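Local coordinates for beta-galactosidase (Bacteroides thetaiotaomicron, PDB 5MUJ), which probably hydrolyses a glycosidic bond in the plant pectin rhamnogalacturonan II, and holds a bound chain B oligosaccharide of that pectin, at residues A[31-36]-A[279-284]; A[38-43]-A[131-136]; A[223-228]-A[274-279]. All coordinates share one frame; numbering follows the deposited sequence.

Contact 1: A[31-36]-A[279-284]; sequences QERMEQ and MGDVYV
R33 and V282 face each other across a helix-to-hairpin contact, their CA atoms 9.6 Å apart, too far for backbone to meet backbone, so side chains span the interval. The 279-284 side is the tip of a two-residue beta hairpin in one blade of a five-bladed beta-propeller: a type II' turn from M279 to V282 joins strand 270-279 to strand 282-290. Its closure is lopsided: M279 N donates to V282 O over 2.8 Å, and V282 N donates back to M279 O over a longer 3.3 Å. G280 takes the first corner of the turn (position i+1) with a positive phi of 77°, as a type II' turn requires.

R33 carries nearly all of the helix's share. Its CG stands anti to the backbone N (chi1 175°) and the chain then bends at chi2 (65°), which carries the guanidinium past V282 toward the turn. The two side chains run past each other in opposite directions, and V282 CG1 comes to 3.5 Å from R33 NH2, approaching obliquely. The same NH2 lies 3.2 Å from M279 O, but the angle is too poor for a hydrogen bond. With D281 it forms a salt bridge that is long, NH2 to OD1 being 3.8 Å.

Water makes the firmer link. R33 NE donates to a water 2.8 Å away, and that water in turn donates to D281 OD1, so one carboxylate oxygen takes both the bridged bond and the looser charge attraction. Below these polar groups V282 also packs on I37 of the same helix and on A305, so the valine lies between the helix and strand 299-306 of its blade. In D281, CG sits between the backbone N and the carbonyl carbon, with OD1 2.8 Å from the bridging water.

Contact 2: A[38-43]-A[131-136]; sequences YEEVKT and MEWGGS
W133 meets E40 and V41 with two different parts of its indole, the edge giving a hydrogen bond and one face covered by a methyl group. The contact joins the last turn of helix 31-41, just ahead of the strand that completes the closing blade of the beta-propeller, to a loop between strands 121-126 and 146-153 of another blade.

At the edge, W133 NE1 donates to E40 OE2 over 2.9 Å, nearly straight at 171°. The oxygen lies close to the ring plane and accepts the N-H with its anti lone pair, away from OE1, with the carboxylate turned 73° from the indole. E40 CG also lies alongside, 3.5 Å from NE1, because the glutamate chain bends at chi2 and slides past the ring. Over one face, V41 CG1 makes a CH-pi contact, 4.2 Å from the centroid of the six-membered ring.

Further out, K339 of strand 331-340 forms a salt bridge with the same E40 OE2, so one oxygen is gripped by both a neutral N-H and an ammonium group; this probably favours the ionised carboxylate. M279 touches both V41 and W133, and V344 of strand 343-351 also packs on the indole. The loop is held in place by backbone bonds that pair M131 O with K278 N and W133 N with K278 O. W133 itself stands at a corner of a type II turn from E132 to G135, closed by G135 N donating to E132 O at 2.9 Å.

Contact 3: A[223-228]-A[274-279]; sequences VMFYNA and AHIQKM
The ring of F225 lies flat against the end of I276, whose CD1 methyl stands over the middle of one face, 7° off the ring normal; the modelled spacing is doubtful, being too short. The two side chains cross at about a right angle, so the isoleucine meets the phenylalanine end-on to its face. The torsion chi1 of F225 (-84°) puts CG anti to the carbonyl carbon and beside the backbone N, turning the ring toward strand 270-279. I276 extends its outer carbon (chi2 -178°) straight to meet it. Nearer the backbone, F225 CB faces A274 CB at 4.3 Å.

This is packing between adjacent blades of the five-bladed beta-propeller. Strand 222-231, second in its blade, faces strand 270-279, the first of the next, and the strands belong to separate sheets. I244 of the first blade and M285 of the second also pack on F225. With an alanine in place of F225, the I276 methyl would probably lose the aromatic face it rests on, opening a gap between the two blades.

The backbones are linked through water. One water donates to F225 O at 2.9 Å and to A274 O at 2.8 Å, tying two carbonyls together. A second accepts from A274 N at 2.8 Å and donates to N227 OD1 at 2.9 Å. That amide oxygen also receives the backbone N-H of D273, so two donors fix it, while N227 ND2 gives a weak hydrogen bond to E240 OE1. A bound alpha-L-rhamnopyranose lies about 13 Å from the A274 side chain.

How the contacts relate
Contacts 1 and 2 are partly buried and contact 3 fully, in step with their distances from the chain's centre. Contact 1, at 21 Å, relies on charge and water near the surface; contact 2, at 17 Å, mixes one straight hydrogen bond with packing; contact 3, at 9 Å, is apolar except for its bridging waters. Contacts 1 and 2 use successive turns of helix 31-41, and M279 CE reaches from contact 1 into contact 2, 3.5 Å from W133 CD2 and 3.6 Å from V41 CG1. Contacts 1 and 3 share M279 and meet in one sheet, where V284 N lies 2.8 Å from Q277 O. Contact 2 joins the same strand through K278.

Contact 1: A[31-36]-A[279-284]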
loop_
_atom_site.group_PDB
_atom_site.type_symbol
_atom_site.label_atom_id
_atom_site.label_comp_id
_atom_site.label_asym_id
_atom_site.label_seq_id
_atom_site.Cartn_x
_atom_site.Cartn_y
_atom_site.Cartn_z
ATOM N N GLN A 31 3.434 15.604 -21.487
ATOM C CA GLN A 31 4.289 16.201 -20.452
ATOM C C GLN A 31 3.560 17.312 -19.708
ATOM O O GLN A 31 3.609 17.368 -18.484
ATOM C CB GLN A 31 5.621 16.704 -21.004
ATOM C CG GLN A 31 6.665 15.590 -21.068
ATOM C CD GLN A 31 8.028 16.049 -21.555
ATOM O OE1 GLN A 31 8.237 17.225 -21.867
ATOM N NE2 GLN A 31 8.970 15.112 -21.619
ATOM N N GLU A 32 2.859 18.154 -20.456
ATOM C CA GLU A 32 2.019 19.206 -19.882
ATOM C C GLU A 32 0.994 18.693 -18.862
ATOM O O GLU A 32 0.859 19.279 -17.795
ATOM C CB GLU A 32 1.290 19.971 -20.983
ATOM C CG GLU A 32 0.654 21.276 -20.510
ATOM C CD GLU A 32 -0.009 22.055 -21.631
ATOM O OE1 GLU A 32 -0.240 21.486 -22.723
ATOM O OE2 GLU A 32 -0.302 23.250 -21.410
ATOM N N ARG A 33 0.274 17.621 -19.191
ATOM C CA ARG A 33 -0.724 17.053 -18.278
ATOM C C ARG A 33 -0.009 16.419 -17.080
ATOM O O ARG A 33 -0.475 16.579 -15.942
ATOM C CB ARG A 33 -1.661 16.077 -19.014
ATOM C CG ARG A 33 -2.698 15.310 -18.185
ATOM C CD ARG A 33 -3.749 16.216 -17.546
ATOM N NE ARG A 33 -4.987 15.516 -17.140
ATOM C CZ ARG A 33 -5.841 15.909 -16.176
ATOM N NH1 ARG A 33 -5.620 17.009 -15.461
ATOM N NH2 ARG A 33 -6.931 15.186 -15.907
HETATM N N MSE A 34 1.143 15.769 -17.304
HETATM C CA MSE A 34 1.946 15.207 -16.185
HETATM C C MSE A 34 2.384 16.294 -15.205
HETATM O O MSE A 34 2.315 16.120 -13.966
HETATM C CB MSE A 34 3.137 14.416 -16.701
HETATM C CG MSE A 34 2.750 13.144 -17.466
HETATM SE SE MSE A 34 1.775 11.860 -16.352
HETATM C CE MSE A 34 3.289 11.450 -15.181
ATOM N N GLU A 35 2.788 17.432 -15.748
ATOM C CA GLU A 35 3.149 18.596 -14.901
ATOM C C GLU A 35 1.980 19.172 -14.089
ATOM O O GLU A 35 2.163 19.532 -12.915
ATOM C CB GLU A 35 3.864 19.644 -15.761
ATOM C CG GLU A 35 5.234 19.132 -16.199
ATOM C CD GLU A 35 5.892 19.933 -17.298
ATOM O OE1 GLU A 35 5.391 21.005 -17.635
ATOM O OE2 GLU A 35 6.931 19.477 -17.829
ATOM N N GLN A 36 0.790 19.224 -14.687
ATOM C CA GLN A 36 -0.420 19.643 -13.964
ATOM C C GLN A 36 -0.759 18.679 -12.817
ATOM O O GLN A 36 -1.156 19.118 -11.750
ATOM C CB GLN A 36 -1.616 19.746 -14.900
ATOM C CG GLN A 36 -1.518 20.869 -15.926
ATOM C CD GLN A 36 -2.564 20.777 -17.025
ATOM O OE1 GLN A 36 -3.408 19.876 -17.032
ATOM N NE2 GLN A 36 -2.511 21.717 -17.969
HETATM N N MSE A 279 -8.713 11.124 -11.551
HETATM C CA MSE A 279 -8.746 12.565 -11.564
HETATM C C MSE A 279 -9.158 12.984 -12.941
HETATM O O MSE A 279 -8.331 13.092 -13.864
HETATM C CB MSE A 279 -7.357 12.986 -11.130
HETATM C CG MSE A 279 -7.239 14.480 -10.989
HETATM SE SE MSE A 279 -5.318 14.847 -10.942
HETATM C CE MSE A 279 -4.845 14.171 -9.158
ATOM N N GLY A 280 -10.462 13.196 -13.089
ATOM C CA GLY A 280 -11.070 13.583 -14.344
ATOM C C GLY A 280 -11.169 12.360 -15.220
ATOM O O GLY A 280 -11.753 11.350 -14.817
ATOM N N ASP A 281 -10.575 12.449 -16.410
ATOM C CA ASP A 281 -10.484 11.306 -17.329
ATOM C C ASP A 281 -9.181 10.512 -17.193
ATOM O O ASP A 281 -8.975 9.553 -17.942
ATOM C CB ASP A 281 -10.726 11.746 -18.791
ATOM C CG ASP A 281 -9.717 12.795 -19.301
ATOM O OD1 ASP A 281 -8.797 13.212 -18.560
ATOM O OD2 ASP A 281 -9.864 13.225 -20.467
ATOM N N VAL A 282 -8.307 10.880 -16.257
ATOM C CA VAL A 282 -7.028 10.188 -16.076
ATOM C C VAL A 282 -6.903 9.467 -14.715
ATOM O O VAL A 282 -7.408 9.933 -13.699
ATOM C CB VAL A 282 -5.821 11.128 -16.356
ATOM C CG1 VAL A 282 -5.535 12.045 -15.176
ATOM C CG2 VAL A 282 -4.560 10.338 -16.753
ATOM N N TYR A 283 -6.250 8.303 -14.731
ATOM C CA TYR A 283 -5.890 7.567 -13.519
ATOM C C TYR A 283 -4.491 7.966 -13.128
ATOM O O TYR A 283 -3.609 8.060 -13.997
ATOM C CB TYR A 283 -5.921 6.040 -13.741
ATOM C CG TYR A 283 -7.290 5.513 -14.067
ATOM C CD1 TYR A 283 -8.248 5.317 -13.058
ATOM C CD2 TYR A 283 -7.641 5.196 -15.378
ATOM C CE1 TYR A 283 -9.500 4.816 -13.360
ATOM C CE2 TYR A 283 -8.904 4.741 -15.677
ATOM C CZ TYR A 283 -9.823 4.552 -14.667
ATOM O OH TYR A 283 -11.068 4.078 -14.988
ATOM N N VAL A 284 -4.296 8.212 -11.826
ATOM C CA VAL A 284 -3.005 8.504 -11.262
ATOM C C VAL A 284 -2.606 7.386 -10.318
ATOM O O VAL A 284 -3.356 7.050 -9.401
ATOM C CB VAL A 284 -3.053 9.843 -10.494
ATOM C CG1 VAL A 284 -1.693 10.146 -9.860
ATOM C CG2 VAL A 284 -3.471 10.919 -11.465
HETATM O O HOH W 1 -6.276 14.283 -19.241
#

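Contact 2: A[38-43]-A[131-136]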
loop_
_atom_site.group_PDB
_atom_site.type_symbol
_atom_site.label_atom_id
_atom_site.label_comp_id
_atom_site.label_asym_id
_atom_site.label_seq_id
_atom_site.Cartn_x
_atom_site.Cartn_y
_atom_site.Cartn_z
ATOM N N TYR A 38 1.377 16.702 -11.187
ATOM C CA TYR A 38 2.385 16.973 -10.148
ATOM C C TYR A 38 1.986 18.172 -9.245
ATOM O O TYR A 38 2.034 18.077 -8.032
ATOM C CB TYR A 38 3.797 17.174 -10.759
ATOM C CG TYR A 38 4.840 17.632 -9.750
ATOM C CD1 TYR A 38 5.504 16.741 -8.930
ATOM C CD2 TYR A 38 5.160 18.980 -9.635
ATOM C CE1 TYR A 38 6.454 17.176 -8.004
ATOM C CE2 TYR A 38 6.101 19.417 -8.727
ATOM C CZ TYR A 38 6.739 18.535 -7.915
ATOM O OH TYR A 38 7.666 18.946 -7.006
ATOM N N GLU A 39 1.603 19.284 -9.856
ATOM C CA GLU A 39 1.259 20.485 -9.104
ATOM C C GLU A 39 0.031 20.200 -8.245
ATOM O O GLU A 39 -0.049 20.658 -7.119
ATOM C CB GLU A 39 1.005 21.618 -10.071
ATOM C CG GLU A 39 2.224 22.126 -10.808
ATOM C CD GLU A 39 3.445 22.479 -9.958
ATOM O OE1 GLU A 39 3.314 22.916 -8.789
ATOM O OE2 GLU A 39 4.572 22.382 -10.485
ATOM N N GLU A 40 -0.911 19.419 -8.764
ATOM C CA GLU A 40 -2.125 19.042 -8.015
ATOM C C GLU A 40 -1.857 18.137 -6.803
ATOM O O GLU A 40 -2.535 18.258 -5.784
ATOM C CB GLU A 40 -3.128 18.380 -8.979
ATOM C CG GLU A 40 -4.473 17.938 -8.394
ATOM C CD GLU A 40 -5.355 19.075 -7.895
ATOM O OE1 GLU A 40 -5.136 20.243 -8.287
ATOM O OE2 GLU A 40 -6.294 18.758 -7.132
ATOM N N VAL A 41 -0.899 17.201 -6.921
ATOM C CA VAL A 41 -0.704 16.181 -5.859
ATOM C C VAL A 41 0.464 16.428 -4.907
ATOM O O VAL A 41 0.610 15.718 -3.914
ATOM C CB VAL A 41 -0.597 14.752 -6.448
ATOM C CG1 VAL A 41 -1.775 14.495 -7.367
ATOM C CG2 VAL A 41 0.723 14.577 -7.164
ATOM N N LYS A 42 1.282 17.443 -5.169
ATOM C CA LYS A 42 2.505 17.600 -4.393
ATOM C C LYS A 42 2.220 17.995 -2.946
ATOM O O LYS A 42 1.235 18.695 -2.671
ATOM C CB LYS A 42 3.492 18.573 -5.042
ATOM C CG LYS A 42 2.968 20.006 -5.139
ATOM C CD LYS A 42 3.930 20.926 -5.879
ATOM C CE LYS A 42 3.598 22.400 -5.637
ATOM N NZ LYS A 42 4.582 23.304 -6.279
ATOM N N THR A 43 3.127 17.577 -2.076
ATOM C CA THR A 43 3.101 17.812 -0.653
ATOM C C THR A 43 4.492 18.141 -0.124
ATOM O O THR A 43 5.207 17.273 0.363
ATOM C CB THR A 43 2.546 16.598 0.072
ATOM O OG1 THR A 43 3.342 15.432 -0.270
ATOM C CG2 THR A 43 1.100 16.427 -0.270
HETATM N N MSE A 131 -12.527 5.898 -5.619
HETATM C CA MSE A 131 -11.284 6.289 -6.300
HETATM C C MSE A 131 -11.237 7.736 -6.696
HETATM O O MSE A 131 -10.197 8.224 -7.131
HETATM C CB MSE A 131 -11.141 5.495 -7.591
HETATM C CG MSE A 131 -10.876 4.047 -7.273
HETATM SE SE MSE A 131 -10.901 3.085 -8.974
HETATM C CE MSE A 131 -9.119 3.603 -9.623
ATOM N N GLU A 132 -12.362 8.428 -6.588
ATOM C CA GLU A 132 -12.409 9.847 -6.984
ATOM C C GLU A 132 -11.400 10.716 -6.197
ATOM O O GLU A 132 -11.512 10.860 -4.965
ATOM C CB GLU A 132 -13.818 10.406 -6.863
ATOM C CG GLU A 132 -13.858 11.897 -7.223
ATOM C CD GLU A 132 -15.225 12.420 -7.604
ATOM O OE1 GLU A 132 -16.218 12.055 -6.927
ATOM O OE2 GLU A 132 -15.292 13.224 -8.571
ATOM N N TRP A 133 -10.426 11.278 -6.913
ATOM C CA TRP A 133 -9.511 12.284 -6.360
ATOM C C TRP A 133 -10.300 13.438 -5.720
ATOM O O TRP A 133 -11.122 14.092 -6.355
ATOM C CB TRP A 133 -8.581 12.843 -7.435
ATOM C CG TRP A 133 -7.674 13.959 -6.942
ATOM C CD1 TRP A 133 -7.803 15.283 -7.216
ATOM C CD2 TRP A 133 -6.514 13.836 -6.097
ATOM N NE1 TRP A 133 -6.804 15.986 -6.625
ATOM C CE2 TRP A 133 -6.015 15.145 -5.900
ATOM C CE3 TRP A 133 -5.872 12.766 -5.468
ATOM C CZ2 TRP A 133 -4.894 15.402 -5.148
ATOM C CZ3 TRP A 133 -4.754 13.010 -4.717
ATOM C CH2 TRP A 133 -4.279 14.340 -4.544
ATOM N N GLY A 134 -10.041 13.639 -4.447
ATOM C CA GLY A 134 -10.759 14.641 -3.665
ATOM C C GLY A 134 -12.239 14.359 -3.420
ATOM O O GLY A 134 -13.023 15.264 -3.143
ATOM N N GLY A 135 -12.633 13.095 -3.493
ATOM C CA GLY A 135 -14.025 12.717 -3.343
ATOM C C GLY A 135 -14.335 12.273 -1.927
ATOM O O GLY A 135 -13.745 12.777 -0.958
ATOM N N SER A 136 -15.237 11.306 -1.804
ATOM C CA SER A 136 -15.774 10.935 -0.505
ATOM C C SER A 136 -14.766 10.268 0.419
ATOM O O SER A 136 -14.870 10.395 1.629
ATOM C CB SER A 136 -16.984 10.039 -0.667
ATOM O OG SER A 136 -16.581 8.752 -1.063
#

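Contact 3: A[223-228]-A[274-279]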
loop_
_atom_site.group_PDB
_atom_site.type_symbol
_atom_site.label_atom_id
_atom_site.label_comp_id
_atom_site.label_asym_id
_atom_site.label_seq_id
_atom_site.Cartn_x
_atom_site.Cartn_y
_atom_site.Cartn_z
ATOM N N VAL A 223 -10.940 -5.073 -10.190
ATOM C CA VAL A 223 -9.594 -4.961 -10.712
ATOM C C VAL A 223 -8.584 -4.865 -9.610
ATOM O O VAL A 223 -8.624 -3.906 -8.874
ATOM C CB VAL A 223 -9.457 -3.711 -11.630
ATOM C CG1 VAL A 223 -8.027 -3.549 -12.141
ATOM C CG2 VAL A 223 -10.462 -3.746 -12.785
HETATM N N MSE A 224 -7.694 -5.810 -9.494
HETATM C CA MSE A 224 -6.680 -5.844 -8.497
HETATM C C MSE A 224 -5.356 -5.389 -9.014
HETATM O O MSE A 224 -4.923 -5.861 -10.027
HETATM C CB MSE A 224 -6.573 -7.253 -7.936
HETATM C CG MSE A 224 -5.476 -7.259 -6.936
HETATM SE SE MSE A 224 -4.994 -9.102 -6.350
HETATM C CE MSE A 224 -6.708 -9.780 -5.664
ATOM N N PHE A 225 -4.718 -4.429 -8.338
ATOM C CA PHE A 225 -3.416 -3.963 -8.620
ATOM C C PHE A 225 -2.554 -4.528 -7.480
ATOM O O PHE A 225 -2.820 -4.415 -6.348
ATOM C CB PHE A 225 -3.239 -2.404 -8.731
ATOM C CG PHE A 225 -3.561 -1.838 -10.071
ATOM C CD1 PHE A 225 -4.842 -1.740 -10.479
ATOM C CD2 PHE A 225 -2.565 -1.468 -10.978
ATOM C CE1 PHE A 225 -5.153 -1.262 -11.690
ATOM C CE2 PHE A 225 -2.902 -0.992 -12.238
ATOM C CZ PHE A 225 -4.204 -0.844 -12.569
ATOM N N TYR A 226 -1.533 -5.288 -7.841
ATOM C CA TYR A 226 -0.655 -5.903 -6.837
ATOM C C TYR A 226 0.785 -5.992 -7.286
ATOM O O TYR A 226 1.070 -6.015 -8.493
ATOM C CB TYR A 226 -1.148 -7.294 -6.385
ATOM C CG TYR A 226 -1.085 -8.456 -7.373
ATOM C CD1 TYR A 226 -1.914 -8.495 -8.493
ATOM C CD2 TYR A 226 -0.270 -9.545 -7.101
ATOM C CE1 TYR A 226 -1.911 -9.605 -9.341
ATOM C CE2 TYR A 226 -0.220 -10.630 -7.974
ATOM C CZ TYR A 226 -1.064 -10.637 -9.077
ATOM O OH TYR A 226 -1.100 -11.717 -9.955
ATOM N N ASN A 227 1.700 -5.975 -6.328
ATOM C CA ASN A 227 3.123 -6.131 -6.623
ATOM C C ASN A 227 3.625 -7.471 -6.083
ATOM O O ASN A 227 3.045 -8.088 -5.203
ATOM C CB ASN A 227 3.999 -4.906 -6.211
ATOM C CG ASN A 227 3.898 -4.551 -4.740
ATOM O OD1 ASN A 227 2.873 -4.008 -4.297
ATOM N ND2 ASN A 227 4.999 -4.746 -4.002
ATOM N N ALA A 228 4.640 -8.004 -6.761
ATOM C CA ALA A 228 5.128 -9.347 -6.492
ATOM C C ALA A 228 6.559 -9.406 -6.981
ATOM O O ALA A 228 6.951 -8.559 -7.738
ATOM C CB ALA A 228 4.271 -10.363 -7.237
ATOM N N ALA A 274 1.090 0.159 -5.440
ATOM C CA ALA A 274 0.277 0.944 -6.320
ATOM C C ALA A 274 -1.020 1.355 -5.618
ATOM O O ALA A 274 -1.728 0.513 -5.051
ATOM C CB ALA A 274 -0.016 0.214 -7.626
ATOM N N HIS A 275 -1.279 2.659 -5.690
ATOM C CA HIS A 275 -2.437 3.340 -5.089
ATOM C C HIS A 275 -2.989 4.258 -6.163
ATOM O O HIS A 275 -2.350 5.241 -6.526
ATOM C CB HIS A 275 -2.012 4.091 -3.795
ATOM C CG HIS A 275 -2.993 5.119 -3.288
ATOM N ND1 HIS A 275 -4.303 4.824 -2.977
ATOM C CD2 HIS A 275 -2.821 6.434 -3.004
ATOM C CE1 HIS A 275 -4.908 5.928 -2.527
ATOM N NE2 HIS A 275 -4.029 6.914 -2.546
ATOM N N ILE A 276 -4.163 3.913 -6.679
ATOM C CA ILE A 276 -4.783 4.563 -7.847
ATOM C C ILE A 276 -5.982 5.435 -7.471
ATOM O O ILE A 276 -6.884 4.990 -6.767
ATOM C CB ILE A 276 -5.226 3.518 -8.895
ATOM C CG1 ILE A 276 -4.009 2.677 -9.304
ATOM C CG2 ILE A 276 -5.836 4.207 -10.131
ATOM C CD1 ILE A 276 -4.293 1.657 -10.361
ATOM N N GLN A 277 -5.966 6.685 -7.952
ATOM C CA GLN A 277 -7.133 7.555 -7.901
ATOM C C GLN A 277 -7.459 8.078 -9.290
ATOM O O GLN A 277 -6.590 8.147 -10.152
ATOM C CB GLN A 277 -6.870 8.701 -6.928
ATOM C CG GLN A 277 -6.791 8.168 -5.510
ATOM C CD GLN A 277 -6.756 9.242 -4.476
ATOM O OE1 GLN A 277 -7.620 10.132 -4.454
ATOM N NE2 GLN A 277 -5.762 9.161 -3.589
ATOM N N LYS A 278 -8.727 8.379 -9.518
ATOM C CA LYS A 278 -9.190 8.870 -10.799
ATOM C C LYS A 278 -9.370 10.382 -10.661
ATOM O O LYS A 278 -10.028 10.844 -9.727
ATOM C CB LYS A 278 -10.488 8.185 -11.191
ATOM C CG LYS A 278 -10.735 8.191 -12.695
ATOM C CD LYS A 278 -12.108 7.635 -13.047
ATOM C CE LYS A 278 -12.608 8.169 -14.375
ATOM N NZ LYS A 278 -13.722 7.338 -14.895
HETATM N N MSE A 279 -8.713 11.124 -11.551
HETATM C CA MSE A 279 -8.746 12.565 -11.564
HETATM C C MSE A 279 -9.158 12.984 -12.941
HETATM O O MSE A 279 -8.331 13.092 -13.864
HETATM C CB MSE A 279 -7.357 12.986 -11.130
HETATM C CG MSE A 279 -7.239 14.480 -10.989
HETATM SE SE MSE A 279 -5.318 14.847 -10.942
HETATM C CE MSE A 279 -4.845 14.171 -9.158
HETATM O O HOH W 2 -1.614 -2.320 -4.798
HETATM O O HOH W 3 0.888 -2.645 -5.844
#